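Local atomic coordinates of conserved hypothetical protein (Pseudomonas aeruginosa PAO1, PDB entry 1TE5), a protein that probably takes the amide nitrogen of glutamine for transfer to an acceptor, as class-II glutamine amidotransferases do. Residues 228-232 with 233-237; 131-134 with 135-139; 56-59 with 60-63. One frame throughout, in Å; residues are numbered along the deposited sequence.

Contact 1 of 3, residues 228-232 with 233-237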
loop_
_atom_site.group_PDB
_atom_site.type_symbol
_atom_site.label_atom_id
_atom_site.label_comp_id
_atom_site.label_asym_id
_atom_site.label_seq_id
_atom_site.Cartn_x
_atom_site.Cartn_y
_atom_site.Cartn_z
ATOM N N PRO A 228 23.699 9.335 -11.420
ATOM C CA PRO A 228 23.331 10.748 -11.524
ATOM C C PRO A 228 22.252 11.013 -12.564
ATOM O O PRO A 228 22.268 10.443 -13.657
ATOM C CB PRO A 228 24.655 11.409 -11.898
ATOM C CG PRO A 228 25.632 10.619 -11.101
ATOM C CD PRO A 228 25.166 9.190 -11.335
ATOM N N LEU A 229 21.277 11.825 -12.183
ATOM C CA LEU A 229 20.180 12.182 -13.067
ATOM C C LEU A 229 20.348 13.634 -13.515
ATOM O O LEU A 229 19.682 14.094 -14.441
ATOM C CB LEU A 229 18.844 11.944 -12.359
ATOM C CG LEU A 229 18.640 10.473 -11.943
ATOM C CD1 LEU A 229 17.501 10.330 -10.952
ATOM C CD2 LEU A 229 18.409 9.593 -13.162
ATOM N N THR A 230 21.260 14.338 -12.855
ATOM C CA THR A 230 21.577 15.721 -13.188
ATOM C C THR A 230 23.064 15.732 -13.555
ATOM O O THR A 230 23.826 14.875 -13.086
ATOM C CB THR A 230 21.316 16.659 -11.991
ATOM O OG1 THR A 230 19.908 16.743 -11.753
ATOM C CG2 THR A 230 21.835 18.056 -12.266
ATOM N N ASP A 231 23.470 16.642 -14.443
ATOM C CA ASP A 231 24.876 16.708 -14.825
ATOM C C ASP A 231 25.751 16.919 -13.587
ATOM O O ASP A 231 25.667 17.958 -12.919
ATOM C CB ASP A 231 25.137 17.810 -15.854
ATOM C CG ASP A 231 26.577 17.806 -16.355
ATOM O OD1 ASP A 231 27.138 16.704 -16.568
ATOM O OD2 ASP A 231 27.154 18.903 -16.522
ATOM N N ASN A 232 26.560 15.902 -13.297
ATOM C CA ASN A 232 27.488 15.861 -12.159
ATOM C C ASN A 232 27.829 17.194 -11.497
ATOM O O ASN A 232 28.431 18.085 -12.116
ATOM C CB ASN A 232 28.802 15.174 -12.561
ATOM C CG ASN A 232 28.615 13.718 -12.950
ATOM O OD1 ASN A 232 28.584 13.380 -14.138
ATOM N ND2 ASN A 232 28.527 12.842 -11.952
ATOM N N GLU A 233 27.448 17.313 -10.229
ATOM C CA GLU A 233 27.727 18.505 -9.441
ATOM C C GLU A 233 28.394 17.966 -8.185
ATOM O O GLU A 233 29.613 17.776 -8.131
ATOM C CB GLU A 233 26.428 19.203 -9.044
ATOM C CG GLU A 233 25.322 19.128 -10.059
ATOM C CD GLU A 233 24.034 19.692 -9.516
ATOM O OE1 GLU A 233 24.041 20.860 -9.064
ATOM O OE2 GLU A 233 23.018 18.958 -9.523
ATOM N N ASN A 234 27.559 17.707 -7.185
ATOM C CA ASN A 234 27.984 17.156 -5.914
ATOM C C ASN A 234 27.606 15.686 -5.907
ATOM O O ASN A 234 27.498 15.070 -4.846
ATOM C CB ASN A 234 27.292 17.868 -4.756
ATOM C CG ASN A 234 28.014 19.121 -4.336
ATOM O OD1 ASN A 234 27.950 20.146 -5.016
ATOM N ND2 ASN A 234 28.720 19.047 -3.211
ATOM N N TRP A 235 27.352 15.144 -7.094
ATOM C CA TRP A 235 26.992 13.740 -7.211
ATOM C C TRP A 235 28.160 12.860 -6.818
ATOM O O TRP A 235 29.173 12.794 -7.518
ATOM C CB TRP A 235 26.528 13.389 -8.628
ATOM C CG TRP A 235 25.083 13.703 -8.896
ATOM C CD1 TRP A 235 24.591 14.807 -9.520
ATOM C CD2 TRP A 235 23.949 12.889 -8.566
ATOM N NE1 TRP A 235 23.223 14.736 -9.604
ATOM C CE2 TRP A 235 22.800 13.570 -9.028
ATOM C CE3 TRP A 235 23.788 11.650 -7.924
ATOM C CZ2 TRP A 235 21.507 13.054 -8.871
ATOM C CZ3 TRP A 235 22.498 11.136 -7.768
ATOM C CH2 TRP A 235 21.377 11.841 -8.240
ATOM N N THR A 236 28.020 12.214 -5.672
ATOM C CA THR A 236 29.034 11.316 -5.163
ATOM C C THR A 236 28.686 9.908 -5.643
ATOM O O THR A 236 27.531 9.481 -5.556
ATOM C CB THR A 236 29.067 11.366 -3.629
ATOM O OG1 THR A 236 29.448 12.682 -3.205
ATOM C CG2 THR A 236 30.046 10.357 -3.079
ATOM N N LEU A 237 29.667 9.207 -6.207
ATOM C CA LEU A 237 29.444 7.851 -6.688
ATOM C C LEU A 237 29.869 6.811 -5.653
ATOM O O LEU A 237 30.955 6.894 -5.072
ATOM C CB LEU A 237 30.180 7.620 -8.011
ATOM C CG LEU A 237 29.850 8.562 -9.179
ATOM C CD1 LEU A 237 30.627 8.157 -10.420
ATOM C CD2 LEU A 237 28.370 8.542 -9.473
#
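The indole of Trp235 lies flat on the backbone of Pro228. Pro228 CA sits 3.6 Å from the centroid of the six-membered ring of Trp235 and only 6° off the ring normal. This is a CH-pi contact over the centre of the face. Leu229 N comes in close by, 3.5 Å from Trp235 CZ2. Glu233 N lies at the edge of the indole, in its plane. Thr230 O approaches NE1 of Trp235 obliquely.

The pyrrolidine of Pro228 widens the contact. Pro228 CB is 3.7 Å from Trp235 CD2, and the two side chains run past each other in opposite directions. Beyond the indole, Pro228 CD meets Leu237 CD2 at 3.8 Å, and these side chains cross at about a right angle. The amide of Asn232 stands nearly upright to the ring, the planes 82° apart. Asn232 ND2 touches Trp235 CB at 3.9 Å. Trp235 CG lies opposite its own carbonyl carbon (chi1 -83°), which turns the indole back across the loop.

Outside the indole the turn is tight. Glu233 CG packs 3.1 Å from Asp231 O, and Glu233 OE2 lies 3.1 Å from Thr230 CG2. No hydrogen bond joins the two halves, so the turn is closed by packing. Thr230 N is buried here without a polar partner.

The turn is a surface loop of the Ntn-type fold, leading from strand 220-225 into strand 236-238. Trp235 and Glu233 both touch Ile191 on strand 188-194, and Leu237 touches Ala189 there. Leu229 and Thr230 reach Leu202 on strand 200-203. Thr236 bonds through its backbone to Tyr190, where the chain joins the seven-stranded antiparallel sheet as an outermost strand.

Contact 2 of 3, residues 131-134 with 135-139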
loop_
_atom_site.group_PDB
_atom_site.type_symbol
_atom_site.label_atom_id
_atom_site.label_comp_id
_atom_site.label_asym_id
_atom_site.label_seq_id
_atom_site.Cartn_x
_atom_site.Cartn_y
_atom_site.Cartn_z
ATOM N N ALA A 131 12.071 -12.225 -1.748
ATOM C CA ALA A 131 12.569 -13.330 -0.939
ATOM C C ALA A 131 13.717 -12.794 -0.075
ATOM O O ALA A 131 13.883 -13.201 1.077
ATOM C CB ALA A 131 13.054 -14.457 -1.832
ATOM N N ALA A 132 14.494 -11.879 -0.651
ATOM C CA ALA A 132 15.615 -11.253 0.034
ATOM C C ALA A 132 15.102 -10.305 1.103
ATOM O O ALA A 132 15.688 -10.216 2.184
ATOM C CB ALA A 132 16.490 -10.493 -0.954
ATOM N N PHE A 133 14.036 -9.572 0.783
ATOM C CA PHE A 133 13.435 -8.620 1.720
ATOM C C PHE A 133 12.935 -9.316 2.989
ATOM O O PHE A 133 13.201 -8.871 4.110
ATOM C CB PHE A 133 12.262 -7.891 1.052
ATOM C CG PHE A 133 11.618 -6.836 1.919
ATOM C CD1 PHE A 133 10.278 -6.504 1.744
ATOM C CD2 PHE A 133 12.358 -6.162 2.896
ATOM C CE1 PHE A 133 9.674 -5.508 2.527
ATOM C CE2 PHE A 133 11.769 -5.165 3.689
ATOM C CZ PHE A 133 10.418 -4.836 3.500
ATOM N N CYS A 134 12.137 -10.355 2.792
ATOM C CA CYS A 134 11.590 -11.122 3.892
ATOM C C CYS A 134 12.693 -11.745 4.728
ATOM O O CYS A 134 12.647 -11.665 5.947
ATOM C CB CYS A 134 10.662 -12.203 3.365
ATOM S SG CYS A 134 9.202 -11.530 2.577
ATOM N N ASP A 135 13.681 -12.347 4.069
ATOM C CA ASP A 135 14.792 -12.985 4.764
ATOM C C ASP A 135 15.531 -11.998 5.659
ATOM O O ASP A 135 15.854 -12.313 6.814
ATOM C CB ASP A 135 15.767 -13.610 3.768
ATOM C CG ASP A 135 16.847 -14.433 4.450
ATOM O OD1 ASP A 135 16.536 -15.520 4.983
ATOM O OD2 ASP A 135 18.008 -13.988 4.457
ATOM N N LEU A 136 15.815 -10.818 5.113
ATOM C CA LEU A 136 16.509 -9.768 5.855
ATOM C C LEU A 136 15.664 -9.366 7.054
ATOM O O LEU A 136 16.194 -9.025 8.112
ATOM C CB LEU A 136 16.758 -8.547 4.960
ATOM C CG LEU A 136 17.356 -7.274 5.571
ATOM C CD1 LEU A 136 18.179 -6.555 4.517
ATOM C CD2 LEU A 136 16.266 -6.358 6.129
ATOM N N LEU A 137 14.347 -9.370 6.848
ATOM C CA LEU A 137 13.387 -9.020 7.882
ATOM C C LEU A 137 13.363 -10.085 8.963
ATOM O O LEU A 137 13.149 -9.775 10.132
ATOM C CB LEU A 137 11.987 -8.845 7.273
ATOM C CG LEU A 137 11.694 -7.518 6.568
ATOM C CD1 LEU A 137 10.335 -7.572 5.928
ATOM C CD2 LEU A 137 11.761 -6.371 7.553
ATOM N N ASN A 138 13.575 -11.335 8.568
ATOM C CA ASN A 138 13.580 -12.460 9.499
ATOM C C ASN A 138 14.806 -12.440 10.395
ATOM O O ASN A 138 14.749 -12.861 11.549
ATOM C CB ASN A 138 13.516 -13.788 8.746
ATOM C CG ASN A 138 12.163 -14.036 8.116
ATOM O OD1 ASN A 138 12.019 -14.898 7.247
ATOM N ND2 ASN A 138 11.155 -13.304 8.568
ATOM N N ARG A 139 15.919 -11.972 9.839
ATOM C CA ARG A 139 17.174 -11.875 10.569
ATOM C C ARG A 139 17.114 -10.743 11.579
ATOM O O ARG A 139 17.747 -10.807 12.633
ATOM C CB ARG A 139 18.320 -11.611 9.604
ATOM C CG ARG A 139 18.502 -12.676 8.555
ATOM C CD ARG A 139 19.540 -12.223 7.565
ATOM N NE ARG A 139 19.862 -13.260 6.599
ATOM C CZ ARG A 139 21.099 -13.549 6.212
ATOM N NH1 ARG A 139 21.306 -14.512 5.321
ATOM N NH2 ARG A 139 22.128 -12.873 6.714
#
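Leu137 CD1 rests over one face of the Phe133 ring, one helical turn away. Leu137 CD1 is 3.7 Å from the ring centroid of Phe133 and 17° off the normal, a CH-pi contact set toward the rim. Leu137 CD1 lies 3.6 Å from Phe133 CE2, its nearest ring atom. The torsions bring the two together: Phe133 CG points opposite the backbone N (chi1 -177°), while Leu137 CG takes the place opposite the carbonyl carbon.

The next shell is the backbone of helix 128-143. Four hydrogen bonds of the i to i+4 kind cross from residues 131-134 to residues 135-138. Leu137 N bonds to Phe133 O at 3.0 Å, so the two residues that pack are also joined through the backbone. Asn138 N meets Cys134 O at 2.8 Å, in the carbonyl plane. The bonds of Asp135 to Ala131 and of Leu136 to Ala132 complete the turn.

A second i to i+4 pair lies farther along the helix. Arg139 NE forms a salt bridge with Asp135 OD2 at 2.9 Å, reaching it from above the carboxylate plane (39° out of it). Tyr164 of helix 150-165 forms a hydrogen bond with the same oxygen through its OH. Arg139 also packs on Val156, Ala160 and Tyr164 of that helix.

Strands 94-98 and 101-108 cover the Phe133 and Leu137 side. Phe133 meets the ring of Phe105 with nearly parallel planes, and Trp103 touches Phe133, Leu136 and Leu137.

The helix thus has a mainly apolar side toward the strands and a charged pair toward helix 150-165. Asp135 is buried, and its OD2 is gripped by two partners. The arginine and the tyrosine hydroxyl would be expected to favour the ionised carboxylate.

Contact 3 of 3, residues 56-59 with 60-63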
loop_
_atom_site.group_PDB
_atom_site.type_symbol
_atom_site.label_atom_id
_atom_site.label_comp_id
_atom_site.label_asym_id
_atom_site.label_seq_id
_atom_site.Cartn_x
_atom_site.Cartn_y
_atom_site.Cartn_z
ATOM N N VAL A 56 -0.445 0.309 -21.868
ATOM C CA VAL A 56 -1.327 1.461 -21.857
ATOM C C VAL A 56 -0.883 2.411 -20.734
ATOM O O VAL A 56 -0.044 2.043 -19.898
ATOM C CB VAL A 56 -2.750 0.887 -21.555
ATOM C CG1 VAL A 56 -3.597 1.844 -20.743
ATOM C CG2 VAL A 56 -3.455 0.537 -22.853
ATOM N N ASP A 57 -1.360 3.655 -20.768
ATOM C CA ASP A 57 -1.053 4.614 -19.704
ATOM C C ASP A 57 -2.111 4.351 -18.625
ATOM O O ASP A 57 -3.233 4.852 -18.711
ATOM C CB ASP A 57 -1.144 6.063 -20.217
ATOM C CG ASP A 57 0.220 6.646 -20.579
ATOM O OD1 ASP A 57 0.428 7.011 -21.754
ATOM O OD2 ASP A 57 1.081 6.745 -19.680
ATOM N N SER A 58 -1.760 3.525 -17.643
ATOM C CA SER A 58 -2.679 3.145 -16.570
ATOM C C SER A 58 -3.150 4.250 -15.616
ATOM O O SER A 58 -2.638 5.372 -15.642
ATOM C CB SER A 58 -2.102 1.972 -15.777
ATOM O OG SER A 58 -0.886 2.331 -15.148
ATOM N N GLU A 59 -4.161 3.918 -14.808
ATOM C CA GLU A 59 -4.742 4.845 -13.836
ATOM C C GLU A 59 -3.792 5.085 -12.664
ATOM O O GLU A 59 -3.793 6.159 -12.072
ATOM C CB GLU A 59 -6.077 4.303 -13.314
ATOM C CG GLU A 59 -6.994 5.370 -12.709
ATOM C CD GLU A 59 -7.599 6.294 -13.760
ATOM O OE1 GLU A 59 -8.247 5.772 -14.705
ATOM O OE2 GLU A 59 -7.429 7.537 -13.639
ATOM N N VAL A 60 -3.040 4.052 -12.290
ATOM C CA VAL A 60 -2.063 4.155 -11.202
ATOM C C VAL A 60 -0.905 5.067 -11.627
ATOM O O VAL A 60 -0.300 5.755 -10.806
ATOM C CB VAL A 60 -1.520 2.762 -10.812
ATOM C CG1 VAL A 60 -0.923 2.079 -12.011
ATOM C CG2 VAL A 60 -0.489 2.879 -9.696
ATOM N N ALA A 61 -0.600 5.038 -12.922
ATOM C CA ALA A 61 0.451 5.854 -13.511
ATOM C C ALA A 61 0.003 7.312 -13.522
ATOM O O ALA A 61 0.820 8.230 -13.488
ATOM C CB ALA A 61 0.739 5.375 -14.913
ATOM N N ARG A 62 -1.305 7.513 -13.599
ATOM C CA ARG A 62 -1.879 8.849 -13.575
ATOM C C ARG A 62 -2.019 9.302 -12.123
ATOM O O ARG A 62 -1.943 10.496 -11.823
ATOM C CB ARG A 62 -3.256 8.855 -14.243
ATOM C CG ARG A 62 -3.227 8.918 -15.757
ATOM C CD ARG A 62 -4.614 9.242 -16.312
ATOM N NE ARG A 62 -5.471 8.068 -16.436
ATOM C CZ ARG A 62 -5.290 7.115 -17.346
ATOM N NH1 ARG A 62 -6.115 6.078 -17.403
ATOM N NH2 ARG A 62 -4.282 7.202 -18.202
ATOM N N LEU A 63 -2.272 8.343 -11.238
ATOM C CA LEU A 63 -2.429 8.624 -9.824
ATOM C C LEU A 63 -1.180 9.237 -9.179
ATOM O O LEU A 63 -1.291 10.208 -8.433
ATOM C CB LEU A 63 -2.872 7.362 -9.084
ATOM C CG LEU A 63 -4.323 7.305 -8.592
ATOM C CD1 LEU A 63 -4.491 8.250 -7.422
ATOM C CD2 LEU A 63 -5.295 7.649 -9.711
#
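Arg62 folds back over the first turn of helix 59-66 to meet Asp57, Ser58 and Glu59. The helix belongs to a class-II glutamine amidotransferase domain of the Ntn fold, where it follows strand 45-51.

Ionic contacts come first. Glu59 and Arg62 form an i to i+3 salt bridge. Its two hydrogen bonds are long and weak: Arg62 NH1 to Glu59 OE1, and Arg62 NE to Glu59 OE2, each at 3.5 Å. OE1 lies at the guanidinium edge, in its plane, yet the carboxylate and guanidinium planes stand 80° apart. The bend of the glutamate at chi2 (72°) carries its carboxylate back to the arginine. Asp57 pairs instead with Arg33.

Main-chain carbonyls supply the other polar contacts. Ser58 O lies over the centre of one guanidinium face, 3.6 Å from Arg62 CZ. Leu63 N bonds to Glu59 O at 2.8 Å, the regular helical bond. Arg62 N makes only weak bonds, to Ser58 O and to Glu59 O.

Packing is closest at Ser58. Its OG takes the crowded position between the backbone N and the carbonyl carbon (chi1 63°). Ser58 OG lies there 3.1 Å from Val60 CG1 and 3.5 Å from Ala61 CB, and is hydrogen-bonded to Asp51. Val60 and Ala61 also touch Trp36 of strand 35-42.

The second subunit borders this turn. Glu59 packs on its Pro68, Val60 on its Arg47 and Leu63 on its Phe49, so the helix start takes part in the dimer contact.

The shortest bond is also a bent one, running from the arginine side chain back to the loop before the helix: Arg62 NH2 to Asp57 O is 2.6 Å, yet its poor angle leaves it weak.

In the fold
Along the chain the order is contact 3, contact 2, contact 1. All three are local contacts within one class-II glutamine amidotransferase domain. They lie far apart: their centres are 30 to 31 Å from one another, and the nearest atoms of contacts 1 and 3 are still about 17 Å apart. Contacts 1 and 2 lie on opposite sides of the chain's centre. Contact 1 leads into strand 236-238 and contact 3 follows strand 45-51, the two outermost strands of the seven-stranded sheet. Contact 2 packs on strands of the six-stranded sheet. The contacts thus sit in separate places: a loop into one sheet edge, a helix against another sheet, and a helix start at the subunit boundary.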